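Local coordinates for competence/damage-inducible protein CinA (Agrobacterium tumefaciens, PDB 2A9S) that is of unconfirmed function but belongs to the competence/damage-inducible CinA family, whose C-terminal domains include deamidases of nicotinamide mononucleotide, at residues R84-Q89 with A105-A110; A40-E45 with T157-L162. All blocks are in the same frame, centred on the assembly; numbering follows the deposited sequence.

Contact 1: residues R84-Q89 with A105-A110; sequences RQTALQ and AVTGIA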
loop_
_atom_site.group_PDB
_atom_site.type_symbol
_atom_site.label_atom_id
_atom_site.label_comp_id
_atom_site.label_asym_id
_atom_site.label_seq_id
_atom_site.Cartn_x
_atom_site.Cartn_y
_atom_site.Cartn_z
ATOM N N ARG A 84 8.680 4.765 18.735
ATOM C CA ARG A 84 7.843 5.951 18.741
ATOM C C ARG A 84 8.428 7.007 17.784
ATOM O O ARG A 84 7.701 7.591 16.973
ATOM C CB ARG A 84 7.745 6.469 20.184
ATOM C CG ARG A 84 7.015 7.769 20.337
ATOM C CD ARG A 84 7.270 8.369 21.718
ATOM N NE ARG A 84 6.656 9.686 21.786
ATOM C CZ ARG A 84 7.290 10.831 21.532
ATOM N NH1 ARG A 84 8.583 10.824 21.206
ATOM N NH2 ARG A 84 6.630 11.983 21.601
ATOM N N GLN A 85 9.747 7.197 17.853
ATOM C CA GLN A 85 10.441 8.194 17.035
ATOM C C GLN A 85 10.328 7.957 15.523
ATOM O O GLN A 85 10.089 8.900 14.761
ATOM C CB GLN A 85 11.916 8.304 17.452
ATOM C CG GLN A 85 12.105 8.867 18.877
ATOM C CD GLN A 85 11.931 7.814 20.004
ATOM O OE1 GLN A 85 11.656 6.620 19.760
ATOM N NE2 GLN A 85 12.102 8.270 21.251
ATOM N N THR A 86 10.520 6.709 15.091
ATOM C CA THR A 86 10.370 6.373 13.676
ATOM C C THR A 86 8.925 6.608 13.259
ATOM O O THR A 86 8.695 7.187 12.223
ATOM C CB THR A 86 10.856 4.945 13.349
ATOM O OG1 THR A 86 12.283 4.907 13.526
ATOM C CG2 THR A 86 10.523 4.580 11.893
ATOM N N ALA A 87 7.963 6.221 14.103
ATOM C CA ALA A 87 6.539 6.401 13.766
ATOM C C ALA A 87 6.191 7.867 13.541
ATOM O O ALA A 87 5.550 8.220 12.537
ATOM C CB ALA A 87 5.631 5.784 14.837
ATOM N N LEU A 88 6.629 8.710 14.484
ATOM C CA LEU A 88 6.433 10.152 14.362
ATOM C C LEU A 88 7.045 10.717 13.085
ATOM O O LEU A 88 6.379 11.490 12.405
ATOM C CB LEU A 88 6.988 10.885 15.584
ATOM C CG LEU A 88 6.278 10.619 16.909
ATOM C CD1 LEU A 88 7.077 11.303 18.029
ATOM C CD2 LEU A 88 4.865 11.161 16.844
ATOM N N GLN A 89 8.271 10.335 12.741
ATOM C CA GLN A 89 8.911 10.840 11.514
ATOM C C GLN A 89 8.237 10.358 10.230
ATOM O O GLN A 89 8.070 11.123 9.276
ATOM C CB GLN A 89 10.401 10.524 11.486
ATOM C CG GLN A 89 11.134 11.357 12.530
ATOM C CD GLN A 89 12.624 11.270 12.409
ATOM O OE1 GLN A 89 13.158 10.407 11.721
ATOM N NE2 GLN A 89 13.318 12.161 13.112
ATOM N N ALA A 105 0.804 6.580 10.287
ATOM C CA ALA A 105 2.029 5.813 10.078
ATOM C C ALA A 105 2.091 4.652 11.068
ATOM O O ALA A 105 1.743 4.830 12.235
ATOM C CB ALA A 105 3.255 6.721 10.278
ATOM N N VAL A 106 2.525 3.486 10.606
ATOM C CA VAL A 106 2.651 2.319 11.503
ATOM C C VAL A 106 3.986 1.633 11.271
ATOM O O VAL A 106 4.432 1.484 10.103
ATOM C CB VAL A 106 1.457 1.302 11.366
ATOM C CG1 VAL A 106 0.115 1.997 11.631
ATOM C CG2 VAL A 106 1.440 0.588 9.993
ATOM N N THR A 107 4.638 1.225 12.373
ATOM C CA THR A 107 5.868 0.466 12.276
ATOM C C THR A 107 5.849 -0.565 13.413
ATOM O O THR A 107 5.628 -0.193 14.586
ATOM C CB THR A 107 7.163 1.346 12.340
ATOM O OG1 THR A 107 8.310 0.487 12.262
ATOM C CG2 THR A 107 7.245 2.194 13.600
ATOM N N GLY A 108 5.974 -1.841 13.054
ATOM C CA GLY A 108 5.878 -2.883 14.092
ATOM C C GLY A 108 6.449 -4.215 13.674
ATOM O O GLY A 108 7.057 -4.324 12.590
ATOM N N ILE A 109 6.229 -5.220 14.540
ATOM C CA ILE A 109 6.745 -6.564 14.326
ATOM C C ILE A 109 5.584 -7.537 14.192
ATOM O O ILE A 109 4.982 -7.918 15.192
ATOM C CB ILE A 109 7.660 -7.022 15.488
ATOM C CG1 ILE A 109 8.760 -5.980 15.693
ATOM C CG2 ILE A 109 8.221 -8.397 15.180
ATOM C CD1 ILE A 109 9.543 -6.124 17.013
ATOM N N ALA A 110 5.261 -7.912 12.960
ATOM C CA ALA A 110 4.117 -8.822 12.731
ATOM C C ALA A 110 4.493 -10.288 12.989
ATOM O O ALA A 110 3.624 -11.136 13.216
ATOM C CB ALA A 110 3.506 -8.621 11.315
#

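Contact 2: residues A40-E45 with T157-L162; sequences AGALTE and TALEML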
loop_
_atom_site.group_PDB
_atom_site.type_symbol
_atom_site.label_atom_id
_atom_site.label_comp_id
_atom_site.label_asym_id
_atom_site.label_seq_id
_atom_site.Cartn_x
_atom_site.Cartn_y
_atom_site.Cartn_z
ATOM N N ALA A 40 -4.166 1.359 3.574
ATOM C CA ALA A 40 -4.698 1.923 2.319
ATOM C C ALA A 40 -5.689 0.934 1.688
ATOM O O ALA A 40 -6.721 1.366 1.164
ATOM C CB ALA A 40 -3.578 2.275 1.352
ATOM N N GLY A 41 -5.379 -0.369 1.756
ATOM C CA GLY A 41 -6.244 -1.418 1.193
ATOM C C GLY A 41 -7.646 -1.362 1.813
ATOM O O GLY A 41 -8.665 -1.340 1.117
ATOM N N ALA A 42 -7.686 -1.312 3.138
ATOM C CA ALA A 42 -8.944 -1.235 3.861
ATOM C C ALA A 42 -9.741 0.029 3.522
ATOM O O ALA A 42 -10.920 -0.055 3.246
ATOM C CB ALA A 42 -8.731 -1.387 5.362
ATOM N N LEU A 43 -9.095 1.185 3.515
ATOM C CA LEU A 43 -9.785 2.434 3.159
ATOM C C LEU A 43 -10.364 2.401 1.740
ATOM O O LEU A 43 -11.470 2.921 1.488
ATOM C CB LEU A 43 -8.835 3.612 3.284
ATOM C CG LEU A 43 -8.535 3.970 4.745
ATOM C CD1 LEU A 43 -7.258 4.793 4.763
ATOM C CD2 LEU A 43 -9.695 4.774 5.380
ATOM N N THR A 44 -9.635 1.756 0.819
ATOM C CA THR A 44 -10.042 1.807 -0.582
ATOM C C THR A 44 -11.014 0.664 -0.919
ATOM O O THR A 44 -11.454 0.535 -2.058
ATOM C CB THR A 44 -8.853 1.838 -1.531
ATOM O OG1 THR A 44 -8.031 0.702 -1.301
ATOM C CG2 THR A 44 -7.982 3.095 -1.301
ATOM N N GLU A 45 -11.383 -0.147 0.074
ATOM C CA GLU A 45 -12.534 -1.060 -0.092
ATOM C C GLU A 45 -13.882 -0.294 -0.230
ATOM O O GLU A 45 -14.855 -0.813 -0.789
ATOM C CB GLU A 45 -12.596 -2.052 1.077
ATOM C CG GLU A 45 -11.598 -3.209 0.920
ATOM C CD GLU A 45 -11.982 -4.138 -0.251
ATOM O OE1 GLU A 45 -13.006 -4.896 -0.153
ATOM O OE2 GLU A 45 -11.239 -4.130 -1.249
ATOM N N THR A 157 -6.547 -0.379 14.714
ATOM C CA THR A 157 -6.103 0.734 15.561
ATOM C C THR A 157 -5.785 1.981 14.724
ATOM O O THR A 157 -6.111 3.092 15.141
ATOM C CB THR A 157 -4.885 0.324 16.407
ATOM O OG1 THR A 157 -5.189 -0.890 17.122
ATOM C CG2 THR A 157 -4.491 1.452 17.384
ATOM N N ALA A 158 -5.140 1.790 13.567
ATOM C CA ALA A 158 -4.797 2.881 12.642
ATOM C C ALA A 158 -6.060 3.670 12.253
ATOM O O ALA A 158 -6.082 4.924 12.284
ATOM C CB ALA A 158 -4.130 2.297 11.412
ATOM N N LEU A 159 -7.121 2.933 11.923
ATOM C CA LEU A 159 -8.388 3.561 11.513
ATOM C C LEU A 159 -9.060 4.286 12.680
ATOM O O LEU A 159 -9.538 5.416 12.508
ATOM C CB LEU A 159 -9.317 2.531 10.849
ATOM C CG LEU A 159 -8.730 1.871 9.567
ATOM C CD1 LEU A 159 -9.781 0.952 8.976
ATOM C CD2 LEU A 159 -8.225 2.880 8.496
ATOM N N GLU A 160 -9.041 3.667 13.862
ATOM C CA GLU A 160 -9.517 4.303 15.106
ATOM C C GLU A 160 -8.834 5.641 15.359
ATOM O O GLU A 160 -9.496 6.648 15.675
ATOM C CB GLU A 160 -9.312 3.360 16.303
ATOM C CG GLU A 160 -10.259 2.156 16.246
ATOM C CD GLU A 160 -9.918 1.088 17.292
ATOM O OE1 GLU A 160 -8.830 1.168 17.919
ATOM O OE2 GLU A 160 -10.749 0.174 17.488
ATOM N N MET A 161 -7.518 5.672 15.171
ATOM C CA MET A 161 -6.732 6.883 15.359
ATOM C C MET A 161 -7.019 7.990 14.351
ATOM O O MET A 161 -7.049 9.173 14.735
ATOM C CB MET A 161 -5.238 6.562 15.385
ATOM C CG MET A 161 -4.826 5.743 16.603
ATOM S SD MET A 161 -3.127 5.147 16.481
ATOM C CE MET A 161 -2.182 6.681 16.501
ATOM N N LEU A 162 -7.199 7.645 13.073
ATOM C CA LEU A 162 -7.616 8.641 12.073
ATOM C C LEU A 162 -8.926 9.315 12.500
ATOM O O LEU A 162 -9.061 10.556 12.436
ATOM C CB LEU A 162 -7.774 8.008 10.691
ATOM C CG LEU A 162 -6.463 7.792 9.947
ATOM C CD1 LEU A 162 -6.751 7.003 8.622
ATOM C CD2 LEU A 162 -5.802 9.130 9.662
#

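Contact 1: residues R84-Q89 with A105-A110
Helix 84-96 and strand 102-108 are consecutive elements of an alpha/beta fold, and this contact joins the first turns of the helix to the end of the strand, the middle one of the five-stranded mixed sheet. The two short axes run nearly antiparallel, at 152°, and approach to 7.5 Å, a close distance for a helix lying on a sheet. Small residues permit it: Ala-87 and Ala-105 are nearest neighbours, with their CA atoms 5.9 Å apart, and the methyl CB of Ala-105 lies 3.6 Å from the carbonyl O of Ala-87, touching helix backbone rather than a side chain. Two residues along the strand, on the same face, Thr-107 sends CG2 against the helix, 4.1 Å from both the N and the CB of Ala-87. A looser methyl-methyl contact, Thr-86 CG2 to Thr-107 CG2 at 4.4 Å, completes the patch. The first torsion of Thr-107 (179°) sets OG1 anti to the backbone N and places CG2 between N and the carbonyl carbon, which divides the side chain into a methyl for the helix and a hydroxyl for the carbonyl of Ala-81. Thr-86, in a different rotamer, also turns its methyl to the strand while its hydroxyl bonds the carbonyl of Gly-80. Beyond the patch, Ala-87 also reaches His-125 and Ala-127 of the neighbouring strand 123-130. Since no hydrogen bond crosses between the segments, the helix rests here on van der Waals contacts of strand methyls with its backbone and methyl groups, while both buried threonine hydroxyls spend their polarity on the loop between helices 73-79 and 84-96.

Contact 2: residues A40-E45 with T157-L162
The final turn of helix 38-43 meets the second half of the long C-terminal helix 147-167 at a CA-CA separation of 8.5 Å between Leu-43 and Leu-159, so the backbones stay apart and leucine side chains must bridge the gap. Regular i to i+4 bonds run within each segment, Leu-162 N to Ala-158 O in 157-162 and Thr-44 N to Ala-40 O in 40-45, both at 3.0 Å. Leu-159 is the centre of the contact and uses both of its branches. Its CD2 methyl lies 3.9 Å from CG and equally far from CD2 of Leu-43, while its CD1 methyl reaches the CB of Ala-42 at 4.4 Å. The two leucines lie alongside, pointing opposite ways as they pass. In Leu-159 the first torsion (-60°) holds CG beside the backbone N and anti to the carbonyl carbon, extending the branched end toward the short helix. One turn later Leu-162 joins more loosely, CD1 to CD1 of Leu-43 at 4.5 Å; the i, i+3 spacing puts both leucines on one side of the long helix. Alanine suits position 42, where a single methyl is enough to meet the tip of Leu-159. Helix 8-24 widens this core, with Ile-17 touching both Leu-43 and Leu-159. The residues that follow Leu-43 are polar: Glu-45 forms a salt bridge with Arg-151 of the second subunit, and Thr-44 OG1 is hydrogen-bonded to that same arginine. Across the two segments, however, only hydrocarbon meets hydrocarbon, and the buried leucines and alanine pack by van der Waals contact and the exclusion of water, with no polar group whose direction would fix their pairing.

The chain's centre lies between the two contacts, each about 8 Å from it and 16 Å from the other between centres. The central strand 102-108 connects them: Ala-105 and Thr-107 turn to helix 84-96 in contact 1, whereas Val-106 turns the other way and its CG1 meets Ala-158 CB of contact 2 at 4.3 Å. Helices therefore cover both faces of the sheet in a three-layer alpha/beta arrangement. In sequence, both segments of contact 1 fall between those of contact 2. They differ in their surroundings, since the second subunit reaches residues of contact 2 but does not touch the segments of contact 1.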